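Local coordinates for protein putative dihydrodipicolinate synthase (Thermus thermophilus, PDB 2PCQ) that belongs to the dihydrodipicolinate synthase family and folds as a TIM barrel, assembled from four chains, with a potassium ion bound in the model, at residues D133-L136 and E137-E140. Sequence-based numbering, arbitrary orientation.
Sequences DLPL and EAVE
L134 and V139 meet just where the chain turns from a loop into helix 136-142. Their side chains cross at about a right angle, and L134 CG lies 4.0 Å from V139 CG2. L134, just before the N-cap P135, and V139, the fourth residue after it, form a hydrophobic staple. V139 turns its CB toward the incoming loop. With CG1 of V139 anti to the backbone N (chi1 177°), CG2 lies beside that N, on the side where L134 CG packs. A138 adds a looser apolar contact, with A138 CB 4.4 Å from L134 CD1.

P135 holds the N-cap position. V139 N bonds to P135 O at 3.1 Å. A138 N lies 3.0 Å from P135 O in a bent, weak bond. A138 CB and V139 CG2 pack against this oxygen too. One residue on, E140 N bonds to L136 O at 2.9 Å and continues the helical pattern.

E137 folds back over the start of the helix. Its chain bends at chi2 (67°), and E137 OE1 comes to 3.6 Å from P135 CB. This carboxylate lies at the N-terminal end of the helix, where the dipole would probably steady its negative charge. E140, extended beyond CG, carries its carboxylate to a salt bridge with R167.

Around this turn, L134 packs on strand 121-125 through L123 and H125, and shares L108 of helix 107-118 with A138. V139 rests on L168 and F171. The CB of L136 heads away from the helix turn, and its side chain packs on R160, F163 and Y164 of helix 158-167. The short helix is thereby packed between its neighbours on the outside of the barrel.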
ATOM      1  N   ASP A 133      -2.796  -5.633 -10.433  1.00 16.97           N
ATOM      2  CA  ASP A 133      -3.659  -4.692 -11.119  1.00 18.55           C
ATOM      3  C   ASP A 133      -3.922  -5.083 -12.573  1.00 18.37           C
ATOM      4  O   ASP A 133      -3.223  -5.917 -13.146  1.00 20.58           O
ATOM      5  CB  ASP A 133      -3.025  -3.297 -11.047  1.00 21.48           C
ATOM      6  CG  ASP A 133      -3.937  -2.208 -11.575  1.00 29.10           C
ATOM      7  OD1 ASP A 133      -5.152  -2.262 -11.295  1.00 30.04           O
ATOM      8  OD2 ASP A 133      -3.436  -1.288 -12.256  1.00 33.91           O
ATOM      9  N   LEU A 134      -4.974  -4.504 -13.138  1.00 19.72           N
ATOM     10  CA  LEU A 134      -5.347  -4.701 -14.534  1.00 17.56           C
ATOM     11  C   LEU A 134      -5.627  -3.266 -14.962  1.00 17.43           C
ATOM     12  O   LEU A 134      -6.761  -2.790 -14.891  1.00 15.60           O
ATOM     13  CB  LEU A 134      -6.608  -5.560 -14.672  1.00 17.89           C
ATOM     14  CG  LEU A 134      -7.082  -5.804 -16.117  1.00 22.56           C
ATOM     15  CD1 LEU A 134      -5.943  -6.340 -16.964  1.00 22.41           C
ATOM     16  CD2 LEU A 134      -8.236  -6.785 -16.122  1.00 20.61           C
ATOM     17  N   PRO A 135      -4.572  -2.544 -15.372  1.00 16.62           N
ATOM     18  CA  PRO A 135      -4.652  -1.148 -15.804  1.00 15.72           C
ATOM     19  C   PRO A 135      -5.796  -0.861 -16.755  1.00 14.34           C
ATOM     20  O   PRO A 135      -6.103  -1.667 -17.631  1.00 15.50           O
ATOM     21  CB  PRO A 135      -3.292  -0.910 -16.454  1.00 17.24           C
ATOM     22  CG  PRO A 135      -2.387  -1.810 -15.666  1.00 20.13           C
ATOM     23  CD  PRO A 135      -3.207  -3.071 -15.562  1.00 17.38           C
ATOM     24  N   LEU A 136      -6.434   0.289 -16.572  1.00 13.52           N
ATOM     25  CA  LEU A 136      -7.529   0.685 -17.442  1.00 17.43           C
ATOM     26  C   LEU A 136      -6.989   0.835 -18.867  1.00 17.61           C
ATOM     27  O   LEU A 136      -7.714   0.617 -19.840  1.00 17.80           O
ATOM     28  CB  LEU A 136      -8.156   1.998 -16.949  1.00 15.00           C
ATOM     29  CG  LEU A 136      -8.882   1.882 -15.599  1.00 18.76           C
ATOM     30  CD1 LEU A 136      -9.340   3.253 -15.111  1.00 13.75           C
ATOM     31  CD2 LEU A 136     -10.063   0.934 -15.746  1.00 16.77           C
ATOM     32  N   GLU A 137      -5.713   1.193 -18.988  1.00 16.41           N
ATOM     33  CA  GLU A 137      -5.092   1.335 -20.305  1.00 22.14           C
ATOM     34  C   GLU A 137      -5.137  -0.010 -21.023  1.00 19.72           C
ATOM     35  O   GLU A 137      -5.407  -0.074 -22.218  1.00 18.49           O
ATOM     36  CB  GLU A 137      -3.627   1.774 -20.191  1.00 26.41           C
ATOM     37  CG  GLU A 137      -3.387   3.207 -19.729  1.00 36.29           C
ATOM     38  CD  GLU A 137      -3.797   3.450 -18.282  1.00 45.59           C
ATOM     39  OE1 GLU A 137      -3.698   2.511 -17.459  1.00 35.07           O
ATOM     40  OE2 GLU A 137      -4.203   4.590 -17.967  1.00 49.25           O
ATOM     41  N   ALA A 138      -4.858  -1.084 -20.286  1.00 18.36           N
ATOM     42  CA  ALA A 138      -4.873  -2.425 -20.858  1.00 15.82           C
ATOM     43  C   ALA A 138      -6.296  -2.827 -21.227  1.00 17.18           C
ATOM     44  O   ALA A 138      -6.528  -3.426 -22.275  1.00 19.56           O
ATOM     45  CB  ALA A 138      -4.283  -3.425 -19.870  1.00 18.28           C
ATOM     46  N   VAL A 139      -7.252  -2.498 -20.362  1.00 15.43           N
ATOM     47  CA  VAL A 139      -8.647  -2.828 -20.637  1.00 13.05           C
ATOM     48  C   VAL A 139      -9.099  -2.144 -21.927  1.00 17.07           C
ATOM     49  O   VAL A 139      -9.785  -2.747 -22.748  1.00 17.85           O
ATOM     50  CB  VAL A 139      -9.579  -2.380 -19.481  1.00 15.05           C
ATOM     51  CG1 VAL A 139     -11.035  -2.682 -19.840  1.00 10.26           C
ATOM     52  CG2 VAL A 139      -9.198  -3.100 -18.186  1.00 12.38           C
ATOM     53  N   GLU A 140      -8.708  -0.886 -22.106  1.00 16.00           N
ATOM     54  CA  GLU A 140      -9.088  -0.145 -23.301  1.00 19.63           C
ATOM     55  C   GLU A 140      -8.426  -0.709 -24.562  1.00 18.52           C
ATOM     56  O   GLU A 140      -9.016  -0.696 -25.641  1.00 20.66           O
ATOM     57  CB  GLU A 140      -8.748   1.341 -23.139  1.00 17.25           C
ATOM     58  CG  GLU A 140      -9.065   2.173 -24.380  1.00 25.53           C
ATOM     59  CD  GLU A 140      -9.197   3.653 -24.084  1.00 28.00           C
ATOM     60  OE1 GLU A 140      -8.559   4.134 -23.128  1.00 30.56           O
ATOM     61  OE2 GLU A 140      -9.935   4.342 -24.821  1.00 37.72           O
TER